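Local coordinates for protein Nrps/pks (Streptomyces albus, PDB 4OPE) that probably catalyses the decarboxylative condensation that lengthens the growing chain, as one ketosynthase domain of the "AT-less" oxazolomycin polyketide synthase, at residues Q100-L105 with N157-F162; H184-A189 with V246-R251; F279-P284 with T315-P320; V289-A294 with T324-A329. All coordinates share one frame; numbering follows the deposited sequence.

Contact 1 (Q100-L105 with N157-F162)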
loop_
_atom_site.group_PDB
_atom_site.type_symbol
_atom_site.label_atom_id
_atom_site.label_comp_id
_atom_site.label_asym_id
_atom_site.label_seq_id
_atom_site.Cartn_x
_atom_site.Cartn_y
_atom_site.Cartn_z
ATOM N N GLN A 100 -12.080 -7.267 -13.588
ATOM C CA GLN A 100 -13.200 -6.854 -14.420
ATOM C C GLN A 100 -13.439 -5.340 -14.328
ATOM O O GLN A 100 -13.707 -4.700 -15.342
ATOM C CB GLN A 100 -14.439 -7.672 -14.108
ATOM C CG GLN A 100 -14.188 -9.187 -14.304
ATOM C CD GLN A 100 -15.405 -10.051 -13.934
ATOM O OE1 GLN A 100 -16.191 -9.659 -13.124
ATOM N NE2 GLN A 100 -15.515 -11.239 -14.495
ATOM N N THR A 101 -13.290 -4.766 -13.137
ATOM C CA THR A 101 -13.436 -3.337 -12.961
ATOM C C THR A 101 -12.450 -2.584 -13.817
ATOM O O THR A 101 -12.805 -1.654 -14.527
ATOM C CB THR A 101 -13.229 -2.981 -11.491
ATOM O OG1 THR A 101 -14.276 -3.596 -10.727
ATOM C CG2 THR A 101 -13.209 -1.480 -11.267
ATOM N N VAL A 102 -11.205 -3.004 -13.832
ATOM C CA VAL A 102 -10.235 -2.280 -14.658
ATOM C C VAL A 102 -10.577 -2.376 -16.126
ATOM O O VAL A 102 -10.484 -1.387 -16.863
ATOM C CB VAL A 102 -8.799 -2.706 -14.388
ATOM C CG1 VAL A 102 -7.849 -1.976 -15.318
ATOM C CG2 VAL A 102 -8.467 -2.361 -12.945
ATOM N N TRP A 103 -11.007 -3.554 -16.548
ATOM C CA TRP A 103 -11.468 -3.716 -17.927
ATOM C C TRP A 103 -12.569 -2.694 -18.218
ATOM O O TRP A 103 -12.516 -1.990 -19.243
ATOM C CB TRP A 103 -12.009 -5.122 -18.210
ATOM C CG TRP A 103 -12.293 -5.279 -19.664
ATOM C CD1 TRP A 103 -13.469 -5.037 -20.317
ATOM C CD2 TRP A 103 -11.347 -5.672 -20.669
ATOM N NE1 TRP A 103 -13.322 -5.268 -21.678
ATOM C CE2 TRP A 103 -12.028 -5.642 -21.924
ATOM C CE3 TRP A 103 -10.000 -6.043 -20.635
ATOM C CZ2 TRP A 103 -11.393 -5.951 -23.123
ATOM C CZ3 TRP A 103 -9.366 -6.370 -21.836
ATOM C CH2 TRP A 103 -10.063 -6.325 -23.058
ATOM N N HIS A 104 -13.573 -2.605 -17.336
ATOM C CA HIS A 104 -14.656 -1.695 -17.598
ATOM C C HIS A 104 -14.219 -0.243 -17.504
ATOM O O HIS A 104 -14.749 0.599 -18.222
ATOM C CB HIS A 104 -15.816 -1.969 -16.698
ATOM C CG HIS A 104 -16.515 -3.249 -17.006
ATOM N ND1 HIS A 104 -16.996 -4.087 -16.027
ATOM C CD2 HIS A 104 -16.824 -3.830 -18.185
ATOM C CE1 HIS A 104 -17.578 -5.132 -16.586
ATOM N NE2 HIS A 104 -17.499 -4.990 -17.898
ATOM N N LEU A 105 -13.239 0.051 -16.667
ATOM C CA LEU A 105 -12.697 1.397 -16.611
ATOM C C LEU A 105 -12.145 1.829 -17.982
ATOM O O LEU A 105 -12.389 2.980 -18.454
ATOM C CB LEU A 105 -11.572 1.469 -15.556
ATOM C CG LEU A 105 -10.629 2.672 -15.519
ATOM C CD1 LEU A 105 -11.508 3.865 -15.225
ATOM C CD2 LEU A 105 -9.562 2.572 -14.437
ATOM N N ASN A 157 -0.761 -6.395 -9.066
ATOM C CA ASN A 157 0.192 -7.034 -9.992
ATOM C C ASN A 157 -0.513 -7.788 -11.124
ATOM O O ASN A 157 -0.120 -7.720 -12.276
ATOM C CB ASN A 157 1.060 -8.038 -9.240
ATOM C CG ASN A 157 2.033 -7.406 -8.298
ATOM O OD1 ASN A 157 2.586 -8.093 -7.473
ATOM N ND2 ASN A 157 2.257 -6.125 -8.409
ATOM N N ARG A 158 -1.567 -8.496 -10.771
ATOM C CA ARG A 158 -2.333 -9.175 -11.761
ATOM C C ARG A 158 -2.965 -8.193 -12.779
ATOM O O ARG A 158 -2.937 -8.418 -14.002
ATOM C CB ARG A 158 -3.378 -10.035 -11.088
ATOM C CG ARG A 158 -4.088 -10.979 -12.060
ATOM C CD ARG A 158 -4.538 -12.244 -11.351
ATOM N NE ARG A 158 -3.682 -13.357 -11.710
ATOM C CZ ARG A 158 -3.360 -14.383 -10.929
ATOM N NH1 ARG A 158 -3.786 -14.492 -9.687
ATOM N NH2 ARG A 158 -2.578 -15.322 -11.409
ATOM N N VAL A 159 -3.499 -7.092 -12.308
ATOM C CA VAL A 159 -3.900 -6.040 -13.250
ATOM C C VAL A 159 -2.705 -5.571 -14.129
ATOM O O VAL A 159 -2.787 -5.503 -15.383
ATOM C CB VAL A 159 -4.564 -4.880 -12.501
ATOM C CG1 VAL A 159 -4.674 -3.641 -13.376
ATOM C CG2 VAL A 159 -5.937 -5.324 -12.089
ATOM N N SER A 160 -1.591 -5.272 -13.479
ATOM C CA SER A 160 -0.451 -4.792 -14.223
ATOM C C SER A 160 -0.001 -5.799 -15.323
ATOM O O SER A 160 0.350 -5.408 -16.430
ATOM C CB SER A 160 0.698 -4.422 -13.278
ATOM O OG SER A 160 0.392 -3.236 -12.549
ATOM N N TYR A 161 -0.059 -7.087 -15.007
ATOM C CA TYR A 161 0.391 -8.118 -15.892
ATOM C C TYR A 161 -0.524 -8.216 -17.105
ATOM O O TYR A 161 -0.092 -8.103 -18.243
ATOM C CB TYR A 161 0.396 -9.427 -15.162
ATOM C CG TYR A 161 0.490 -10.590 -16.072
ATOM C CD1 TYR A 161 1.687 -10.861 -16.748
ATOM C CD2 TYR A 161 -0.591 -11.435 -16.259
ATOM C CE1 TYR A 161 1.805 -11.944 -17.593
ATOM C CE2 TYR A 161 -0.506 -12.505 -17.126
ATOM C CZ TYR A 161 0.693 -12.766 -17.796
ATOM O OH TYR A 161 0.805 -13.854 -18.645
ATOM N N PHE A 162 -1.802 -8.389 -16.842
ATOM C CA PHE A 162 -2.776 -8.639 -17.855
ATOM C C PHE A 162 -2.998 -7.462 -18.767
ATOM O O PHE A 162 -3.283 -7.648 -19.925
ATOM C CB PHE A 162 -4.109 -9.036 -17.218
ATOM C CG PHE A 162 -5.188 -9.321 -18.211
ATOM C CD1 PHE A 162 -5.218 -10.533 -18.910
ATOM C CD2 PHE A 162 -6.166 -8.380 -18.480
ATOM C CE1 PHE A 162 -6.223 -10.804 -19.817
ATOM C CE2 PHE A 162 -7.170 -8.637 -19.404
ATOM C CZ PHE A 162 -7.202 -9.857 -20.066
#

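Contact 2 (H184-A189 with V246-R251)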
loop_
_atom_site.group_PDB
_atom_site.type_symbol
_atom_site.label_atom_id
_atom_site.label_comp_id
_atom_site.label_asym_id
_atom_site.label_seq_id
_atom_site.Cartn_x
_atom_site.Cartn_y
_atom_site.Cartn_z
ATOM N N HIS A 184 -4.214 9.555 -4.257
ATOM C CA HIS A 184 -3.167 10.490 -3.937
ATOM C C HIS A 184 -1.823 10.031 -4.435
ATOM O O HIS A 184 -1.101 10.808 -5.008
ATOM C CB HIS A 184 -3.145 10.739 -2.455
ATOM C CG HIS A 184 -1.944 11.463 -1.969
ATOM N ND1 HIS A 184 -1.868 12.833 -1.955
ATOM C CD2 HIS A 184 -0.791 11.011 -1.426
ATOM C CE1 HIS A 184 -0.714 13.198 -1.424
ATOM N NE2 HIS A 184 -0.042 12.111 -1.093
ATOM N N LEU A 185 -1.518 8.768 -4.289
ATOM C CA LEU A 185 -0.251 8.251 -4.728
ATOM C C LEU A 185 -0.179 8.193 -6.233
ATOM O O LEU A 185 0.892 8.412 -6.811
ATOM C CB LEU A 185 -0.020 6.860 -4.134
ATOM C CG LEU A 185 0.320 6.787 -2.635
ATOM C CD1 LEU A 185 0.538 5.345 -2.180
ATOM C CD2 LEU A 185 1.537 7.640 -2.326
ATOM N N ALA A 186 -1.307 7.899 -6.868
ATOM C CA ALA A 186 -1.362 7.894 -8.316
ATOM C C ALA A 186 -1.108 9.282 -8.917
ATOM O O ALA A 186 -0.430 9.410 -9.953
ATOM C CB ALA A 186 -2.703 7.376 -8.797
ATOM N N CYS A 187 -1.664 10.313 -8.289
ATOM C CA CYS A 187 -1.483 11.663 -8.764
ATOM C C CYS A 187 -0.050 12.078 -8.616
ATOM O O CYS A 187 0.497 12.702 -9.531
ATOM C CB CYS A 187 -2.369 12.624 -8.026
ATOM S SG CYS A 187 -4.110 12.430 -8.478
ATOM N N ARG A 188 0.603 11.704 -7.527
ATOM C CA ARG A 188 1.974 12.154 -7.367
ATOM C C ARG A 188 2.914 11.340 -8.224
ATOM O O ARG A 188 3.931 11.837 -8.641
ATOM C CB ARG A 188 2.412 12.151 -5.913
ATOM C CG ARG A 188 1.631 13.159 -5.049
ATOM C CD ARG A 188 2.185 14.589 -5.105
ATOM N NE ARG A 188 2.426 15.139 -3.760
ATOM C CZ ARG A 188 1.565 15.877 -3.053
ATOM N NH1 ARG A 188 0.339 16.178 -3.499
ATOM N NH2 ARG A 188 1.927 16.308 -1.857
ATOM N N ALA A 189 2.560 10.096 -8.531
ATOM C CA ALA A 189 3.387 9.286 -9.432
ATOM C C ALA A 189 3.402 9.932 -10.774
ATOM O O ALA A 189 4.431 10.000 -11.417
ATOM C CB ALA A 189 2.824 7.884 -9.565
ATOM N N VAL A 246 -10.722 4.729 -11.120
ATOM C CA VAL A 246 -10.724 5.840 -12.011
ATOM C C VAL A 246 -9.432 5.796 -12.806
ATOM O O VAL A 246 -8.426 5.168 -12.401
ATOM C CB VAL A 246 -10.777 7.174 -11.241
ATOM C CG1 VAL A 246 -12.091 7.328 -10.504
ATOM C CG2 VAL A 246 -9.636 7.306 -10.255
ATOM N N LEU A 247 -9.422 6.505 -13.928
ATOM C CA LEU A 247 -8.223 6.524 -14.801
ATOM C C LEU A 247 -7.735 7.938 -14.891
ATOM O O LEU A 247 -8.513 8.844 -15.183
ATOM C CB LEU A 247 -8.529 5.964 -16.201
ATOM C CG LEU A 247 -7.279 5.783 -17.098
ATOM C CD1 LEU A 247 -6.386 4.695 -16.591
ATOM C CD2 LEU A 247 -7.670 5.420 -18.497
ATOM N N LEU A 248 -6.446 8.106 -14.637
ATOM C CA LEU A 248 -5.838 9.421 -14.466
ATOM C C LEU A 248 -4.803 9.754 -15.546
ATOM O O LEU A 248 -4.152 8.864 -16.101
ATOM C CB LEU A 248 -5.186 9.481 -13.098
ATOM C CG LEU A 248 -6.114 9.171 -11.918
ATOM C CD1 LEU A 248 -5.310 8.768 -10.691
ATOM C CD2 LEU A 248 -6.975 10.378 -11.601
ATOM N N LYS A 249 -4.661 11.042 -15.821
ATOM C CA LYS A 249 -3.913 11.550 -16.984
ATOM C C LYS A 249 -3.555 13.012 -16.724
ATOM O O LYS A 249 -4.301 13.698 -16.036
ATOM C CB LYS A 249 -4.834 11.547 -18.200
ATOM C CG LYS A 249 -4.321 10.932 -19.482
ATOM C CD LYS A 249 -5.473 10.298 -20.229
ATOM C CE LYS A 249 -5.021 9.452 -21.420
ATOM N NZ LYS A 249 -5.956 8.291 -21.632
ATOM N N ARG A 250 -2.456 13.499 -17.290
ATOM C CA ARG A 250 -2.223 14.942 -17.380
ATOM C C ARG A 250 -3.247 15.598 -18.278
ATOM O O ARG A 250 -3.593 15.027 -19.323
ATOM C CB ARG A 250 -0.852 15.236 -17.942
ATOM C CG ARG A 250 0.241 15.016 -16.940
ATOM C CD ARG A 250 1.547 15.458 -17.518
ATOM N NE ARG A 250 2.706 15.027 -16.747
ATOM C CZ ARG A 250 3.152 15.641 -15.653
ATOM N NH1 ARG A 250 2.507 16.701 -15.142
ATOM N NH2 ARG A 250 4.247 15.174 -15.056
ATOM N N ARG A 251 -3.732 16.789 -17.896
ATOM C CA ARG A 251 -4.715 17.491 -18.738
ATOM C C ARG A 251 -4.266 17.580 -20.198
ATOM O O ARG A 251 -5.043 17.276 -21.107
ATOM C CB ARG A 251 -5.018 18.906 -18.254
ATOM C CG ARG A 251 -6.377 19.380 -18.775
ATOM C CD ARG A 251 -6.509 20.875 -19.027
ATOM N NE ARG A 251 -7.034 21.655 -17.895
ATOM C CZ ARG A 251 -8.317 21.705 -17.491
ATOM N NH1 ARG A 251 -8.620 22.491 -16.457
ATOM N NH2 ARG A 251 -9.295 20.974 -18.076
#

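Contact 3 (F279-P284 with T315-P320)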
loop_
_atom_site.group_PDB
_atom_site.type_symbol
_atom_site.label_atom_id
_atom_site.label_comp_id
_atom_site.label_asym_id
_atom_site.label_seq_id
_atom_site.Cartn_x
_atom_site.Cartn_y
_atom_site.Cartn_z
ATOM N N PHE A 279 -6.017 5.309 20.396
ATOM C CA PHE A 279 -5.750 4.678 19.153
ATOM C C PHE A 279 -7.050 4.512 18.462
ATOM O O PHE A 279 -7.968 4.013 19.042
ATOM C CB PHE A 279 -5.155 3.309 19.380
ATOM C CG PHE A 279 -4.838 2.564 18.117
ATOM C CD1 PHE A 279 -4.013 3.128 17.150
ATOM C CD2 PHE A 279 -5.342 1.287 17.912
ATOM C CE1 PHE A 279 -3.693 2.443 15.994
ATOM C CE2 PHE A 279 -5.032 0.584 16.747
ATOM C CZ PHE A 279 -4.190 1.162 15.790
ATOM N N SER A 280 -7.128 4.937 17.214
ATOM C CA SER A 280 -8.313 4.691 16.426
ATOM C C SER A 280 -9.498 5.480 16.909
ATOM O O SER A 280 -10.615 5.005 16.823
ATOM C CB SER A 280 -8.664 3.188 16.386
ATOM O OG SER A 280 -7.615 2.429 15.750
ATOM N N VAL A 281 -9.220 6.693 17.383
ATOM C CA VAL A 281 -10.214 7.672 17.746
ATOM C C VAL A 281 -9.975 8.911 16.862
ATOM O O VAL A 281 -8.863 9.504 16.860
ATOM C CB VAL A 281 -10.130 8.054 19.249
ATOM C CG1 VAL A 281 -10.696 9.453 19.496
ATOM C CG2 VAL A 281 -10.854 7.022 20.095
ATOM N N PRO A 282 -11.040 9.342 16.151
ATOM C CA PRO A 282 -10.879 10.405 15.198
ATOM C C PRO A 282 -10.438 11.683 15.847
ATOM O O PRO A 282 -10.913 12.052 16.923
ATOM C CB PRO A 282 -12.256 10.568 14.583
ATOM C CG PRO A 282 -13.067 9.406 15.030
ATOM C CD PRO A 282 -12.423 8.841 16.239
ATOM N N ASN A 283 -9.532 12.361 15.157
ATOM C CA ASN A 283 -8.905 13.550 15.646
ATOM C C ASN A 283 -9.274 14.750 14.777
ATOM O O ASN A 283 -8.838 14.874 13.652
ATOM C CB ASN A 283 -7.400 13.354 15.655
ATOM C CG ASN A 283 -6.669 14.579 16.110
ATOM O OD1 ASN A 283 -7.269 15.634 16.345
ATOM N ND2 ASN A 283 -5.350 14.459 16.230
ATOM N N PRO A 284 -10.035 15.685 15.331
ATOM C CA PRO A 284 -10.526 16.766 14.486
ATOM C C PRO A 284 -9.467 17.823 14.256
ATOM O O PRO A 284 -9.592 18.631 13.360
ATOM C CB PRO A 284 -11.714 17.312 15.289
ATOM C CG PRO A 284 -11.325 17.072 16.692
ATOM C CD PRO A 284 -10.548 15.784 16.710
ATOM N N THR A 315 -21.722 7.405 13.267
ATOM C CA THR A 315 -21.434 7.154 14.673
ATOM C C THR A 315 -21.651 8.420 15.462
ATOM O O THR A 315 -21.585 9.507 14.916
ATOM C CB THR A 315 -19.987 6.697 14.911
ATOM O OG1 THR A 315 -19.071 7.759 14.610
ATOM C CG2 THR A 315 -19.700 5.568 14.075
ATOM N N SER A 316 -21.912 8.266 16.750
ATOM C CA SER A 316 -22.170 9.381 17.635
ATOM C C SER A 316 -20.852 10.106 17.964
ATOM O O SER A 316 -20.832 11.303 18.195
ATOM C CB SER A 316 -22.883 8.883 18.885
ATOM O OG SER A 316 -22.128 7.900 19.635
ATOM N N LEU A 317 -19.733 9.391 17.979
ATOM C CA LEU A 317 -18.469 10.071 18.208
ATOM C C LEU A 317 -18.051 10.766 16.922
ATOM O O LEU A 317 -17.702 11.948 16.924
ATOM C CB LEU A 317 -17.403 9.082 18.622
ATOM C CG LEU A 317 -15.942 9.570 18.698
ATOM C CD1 LEU A 317 -15.760 10.674 19.730
ATOM C CD2 LEU A 317 -14.996 8.420 19.021
ATOM N N GLY A 318 -18.098 10.020 15.817
ATOM C CA GLY A 318 -17.414 10.443 14.625
ATOM C C GLY A 318 -18.046 11.592 13.870
ATOM O O GLY A 318 -17.311 12.402 13.291
ATOM N N ASP A 319 -19.395 11.638 13.822
ATOM C CA ASP A 319 -20.077 12.614 13.005
ATOM C C ASP A 319 -19.857 14.028 13.523
ATOM O O ASP A 319 -19.504 14.893 12.767
ATOM C CB ASP A 319 -21.555 12.261 12.859
ATOM C CG ASP A 319 -21.828 11.180 11.771
ATOM O OD1 ASP A 319 -20.868 10.642 11.121
ATOM O OD2 ASP A 319 -23.022 10.867 11.561
ATOM N N PRO A 320 -20.023 14.270 14.830
ATOM C CA PRO A 320 -19.680 15.588 15.385
ATOM C C PRO A 320 -18.219 15.944 15.229
ATOM O O PRO A 320 -17.876 17.124 15.138
ATOM C CB PRO A 320 -19.971 15.442 16.886
ATOM C CG PRO A 320 -20.947 14.332 16.976
ATOM C CD PRO A 320 -20.605 13.388 15.855
#

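Contact 4 (V289-A294 with T324-A329)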
loop_
_atom_site.group_PDB
_atom_site.type_symbol
_atom_site.label_atom_id
_atom_site.label_comp_id
_atom_site.label_asym_id
_atom_site.label_seq_id
_atom_site.Cartn_x
_atom_site.Cartn_y
_atom_site.Cartn_z
ATOM N N VAL A 289 -6.361 20.232 9.778
ATOM C CA VAL A 289 -5.125 20.499 9.078
ATOM C C VAL A 289 -5.152 19.971 7.640
ATOM O O VAL A 289 -4.850 20.697 6.685
ATOM C CB VAL A 289 -3.938 19.857 9.807
ATOM C CG1 VAL A 289 -2.660 20.014 8.999
ATOM C CG2 VAL A 289 -3.795 20.488 11.187
ATOM N N LEU A 290 -5.529 18.699 7.500
ATOM C CA LEU A 290 -5.596 18.018 6.202
ATOM C C LEU A 290 -6.457 18.807 5.215
ATOM O O LEU A 290 -6.002 19.159 4.134
ATOM C CB LEU A 290 -6.182 16.642 6.410
ATOM C CG LEU A 290 -6.433 15.831 5.150
ATOM C CD1 LEU A 290 -5.136 15.243 4.630
ATOM C CD2 LEU A 290 -7.453 14.738 5.395
ATOM N N ILE A 291 -7.693 19.097 5.603
ATOM C CA ILE A 291 -8.607 19.795 4.735
ATOM C C ILE A 291 -8.109 21.213 4.386
ATOM O O ILE A 291 -8.243 21.673 3.242
ATOM C CB ILE A 291 -10.012 19.861 5.383
ATOM C CG1 ILE A 291 -10.642 18.461 5.424
ATOM C CG2 ILE A 291 -10.945 20.728 4.583
ATOM C CD1 ILE A 291 -11.890 18.326 6.274
ATOM N N GLY A 292 -7.523 21.890 5.372
ATOM C CA GLY A 292 -6.987 23.220 5.184
ATOM C C GLY A 292 -5.918 23.221 4.143
ATOM O O GLY A 292 -5.897 24.065 3.247
ATOM N N GLU A 293 -5.048 22.239 4.243
ATOM C CA GLU A 293 -3.964 22.059 3.302
ATOM C C GLU A 293 -4.503 21.753 1.911
ATOM O O GLU A 293 -4.129 22.384 0.932
ATOM C CB GLU A 293 -3.119 20.910 3.775
ATOM C CG GLU A 293 -1.639 20.991 3.470
ATOM C CD GLU A 293 -0.890 19.929 4.259
ATOM O OE1 GLU A 293 -1.077 19.924 5.502
ATOM O OE2 GLU A 293 -0.175 19.082 3.645
ATOM N N ALA A 294 -5.390 20.785 1.812
ATOM C CA ALA A 294 -6.014 20.480 0.521
ATOM C C ALA A 294 -6.598 21.737 -0.161
ATOM O O ALA A 294 -6.396 21.923 -1.355
ATOM C CB ALA A 294 -7.109 19.448 0.704
ATOM N N THR A 324 -16.571 19.289 13.445
ATOM C CA THR A 324 -15.611 20.114 14.117
ATOM C C THR A 324 -14.347 20.265 13.299
ATOM O O THR A 324 -13.780 21.329 13.272
ATOM C CB THR A 324 -15.234 19.467 15.424
ATOM O OG1 THR A 324 -16.436 19.226 16.151
ATOM C CG2 THR A 324 -14.284 20.349 16.213
ATOM N N GLY A 325 -13.895 19.196 12.647
ATOM C CA GLY A 325 -12.723 19.262 11.771
ATOM C C GLY A 325 -12.925 20.287 10.672
ATOM O O GLY A 325 -12.039 21.103 10.406
ATOM N N LEU A 326 -14.099 20.254 10.050
ATOM C CA LEU A 326 -14.425 21.156 8.983
ATOM C C LEU A 326 -14.404 22.585 9.470
ATOM O O LEU A 326 -13.765 23.439 8.848
ATOM C CB LEU A 326 -15.791 20.838 8.412
ATOM C CG LEU A 326 -15.867 19.583 7.534
ATOM C CD1 LEU A 326 -17.297 19.147 7.411
ATOM C CD2 LEU A 326 -15.338 19.833 6.145
ATOM N N VAL A 327 -15.069 22.856 10.588
ATOM C CA VAL A 327 -15.047 24.206 11.189
ATOM C C VAL A 327 -13.622 24.600 11.491
ATOM O O VAL A 327 -13.251 25.703 11.290
ATOM C CB VAL A 327 -15.851 24.288 12.502
ATOM C CG1 VAL A 327 -15.568 25.602 13.242
ATOM C CG2 VAL A 327 -17.363 24.101 12.259
ATOM N N ARG A 328 -12.800 23.696 11.947
ATOM C CA ARG A 328 -11.410 24.039 12.163
ATOM C C ARG A 328 -10.682 24.386 10.889
ATOM O O ARG A 328 -9.798 25.225 10.907
ATOM C CB ARG A 328 -10.659 22.907 12.863
ATOM C CG ARG A 328 -11.117 22.698 14.288
ATOM C CD ARG A 328 -10.204 21.774 15.091
ATOM N NE ARG A 328 -8.821 22.241 14.955
ATOM C CZ ARG A 328 -8.108 22.805 15.927
ATOM N NH1 ARG A 328 -8.620 22.948 17.143
ATOM N NH2 ARG A 328 -6.862 23.209 15.675
ATOM N N ALA A 329 -11.026 23.744 9.783
ATOM C CA ALA A 329 -10.312 24.007 8.552
ATOM C C ALA A 329 -10.704 25.339 7.953
ATOM O O ALA A 329 -9.884 26.011 7.333
ATOM C CB ALA A 329 -10.552 22.889 7.558
#

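Contact 1 (Q100-L105 with N157-F162)
Val102 and Val159 meet tip to tip between helices 93-108 and 152-163, two helices of the thiolase fold that pack side by side against its central sheet. Their CA atoms, at 7.5 Å, are the closest pair across the two segments. The CG2 methyl of Val102 lies 4.0 Å from Val159 CG2 and equally far from Val159 CG1, resting in the fork of the second valine, while the two CG1 atoms approach to 4.1 Å. Next to the valines, Trp103, the following residue, meets Phe162, one turn beyond Val159. Phe162 sets out toward the other helix with CG anti to its backbone N (chi1 -180°), and ring atom CE2 comes up to the indole. The indole leaves its helix at an angle, yet its six-membered ring swings back to meet the phenylalanine.

Around this seam, Thr101 hydrogen-bonds Ser243 of strand 242-250, and Val159 also packs on Val123 of strand 121-126. Phe162 has an edge-to-face partner in Phe81 and a cation-pi partner in Arg113, and Trp103 meets Phe80 and Phe570 edge-to-face. Between the two large rings the approach is oblique, with Phe162 CE2 4.0 Å from both CZ3 and CE3 of Trp103.

Contact 2 (H184-A189 with V246-R251)
Helix segment 184-189 lies over segment 246-251, the end of strand 242-250, with Cys187 and Leu248 nearest in the backbone, their CA atoms 7.5 Å apart. A single side chain on the strand fills the gap. Leu248 points at the helix; its CG sits anti to its own carbonyl carbon and beside the backbone N (chi1 -56°), and CD1, at the end of the branch, meets the helix. That methyl lies 3.5 Å from Ala186 CB and more loosely, at 4.4 Å, from Cys187 SG. The contact is wholly apolar and buried, and the small alanine is consistent with the close approach of helix and sheet.

Ala186 continues onto Ala198 and Ala200 of strand 197-204 and onto Phe124 of strand 121-126, so the same helix face spans several neighbouring strands. Leu248 is held in the sheet by backbone hydrogen bonding with Ala198 and packs beside Ile11 of strand 9-17. Other sides of the helix look to the dimer: Leu185 packs on Leu185 of the second subunit, and Arg188 forms a salt bridge with Asp194 of that subunit. Within the helix, His184 CE1 stands 3.7 Å above the guanidinium plane of Arg188.

Strand 169-173, helix 178-192 and strand 197-204 form a beta-alpha-beta crossover, its two parallel strands separated by strand 121-126. This is the arrangement of the thiolase fold, and as in related ketosynthases helix 178-192 probably follows directly on the nucleophilic cysteine.

Contact 3 (F279-P284 with T315-P320)
Leu317 meets Pro282 at a slant, its CD2 methyl 3.8 Å from Pro282 CD. The same methyl also skirts Val281, whose CG1 lies 4.4 Å away, and thus touches two successive residues of the loop. Leu317 points toward that loop from the start, and with CG anti to the backbone N (chi1 171°) its branch is carried out to the proline. Behind the leucine, Pro282 CG comes to 4.5 Å from Gly318 CA, where the backbones are closest: the CA atoms of these two residues are 6.6 Å apart. These are loose van der Waals meetings at the surface of the protein.

Leu317 sits in the turn into helix 318-329, which is held by a capping bond. Thr315 OG1 accepts this bent hydrogen bond from Gly318 N, 2.7 Å long with an N-H...acceptor angle of 139°, and Asp319 N bonds to Thr315 O at 3.2 Å. Thr315 closes the His-Gly-Thr-Gly-Thr sequence typical of ketosynthases, whose histidine is catalytic in relatives, so the turn probably leads from an active-site loop into the helix. Asp319 ties the turn further, OD1 accepting from Gly314 N and OD2 from Phe230 N.

Segment 279-284 is held in turn by a second cap. Asn283, at the N-cap of helix 284-298, receives Arg285 N on its OD1, while its ND2 donates to Gly273 O. Pro282 and Pro284 both lean on Val321 of helix 318-329, and at the far end of the loop Phe279 packs on Asn157 of the second subunit.

Contact 4 (V289-A294 with T324-A329)
Ile291 fills the angle between helices 284-298 and 318-329, a helix-helix crossing in the C-terminal part of the thiolase fold. The two short segments run broadly the same way, inclined by 44°, and their axes approach to 8.2 Å. Ile291 leaves its helix toward the partner, and contact begins at the base of the side chain, where CB is 3.8 Å from Ala329 CB. From there the chain forks. The CG2 branch, anti to the backbone N, stays with the alanine, 3.7 Å from its CB. The CG1 branch lies beside the backbone N (chi1 -69°) and continues almost fully extended (chi2 168°), which carries CD1 along to the preceding turn of the other helix. There it meets Leu326 CD2 at 3.8 Å. The two long side chains cross obliquely: Leu326 starts away from helix 284-298, and its outer end comes back to touch the isoleucine. One side chain therefore bridges a small residue and a large one, three positions apart on the facing helix.

Beneath this contact, helix 284-298 rests on the sheet, Leu290 packing on Ala269 and Asn271 of strand 263-272 and both Leu290 and Ile291 on His430 of strand 427-434. On another side of the helix, Glu293 makes salt bridges with Arg297 and with Arg120 of the second subunit.

The backbones come closest at two small residues: the CA atoms of Gly292 and Ala329 are 4.8 Å apart, and Ala329 CB lies 3.9 Å from the backbone N of Gly292.

How the contacts relate
Contacts 1 and 2 lie on the two faces of strand 242-250: Leu105 packs against one side, its CD1 3.6 Å from Leu247 N, while Leu248 turns the other way. Contacts 3 and 4 share helix 318-329, their centres 15 Å apart. Between the two groups, contacts 2 and 4 come nearest, about 7 Å between nearest atoms. Contacts 1 and 3, about 26 Å apart between nearest atoms within one chain, meet across the dimer: Phe279 of contact 3 makes a cation-pi contact with Arg158 of the second subunit, a contact 1 residue. Contact 2 uses the helix that probably follows the nucleophilic cysteine, contact 3 the turn after the motif whose histidine is catalytic in relatives.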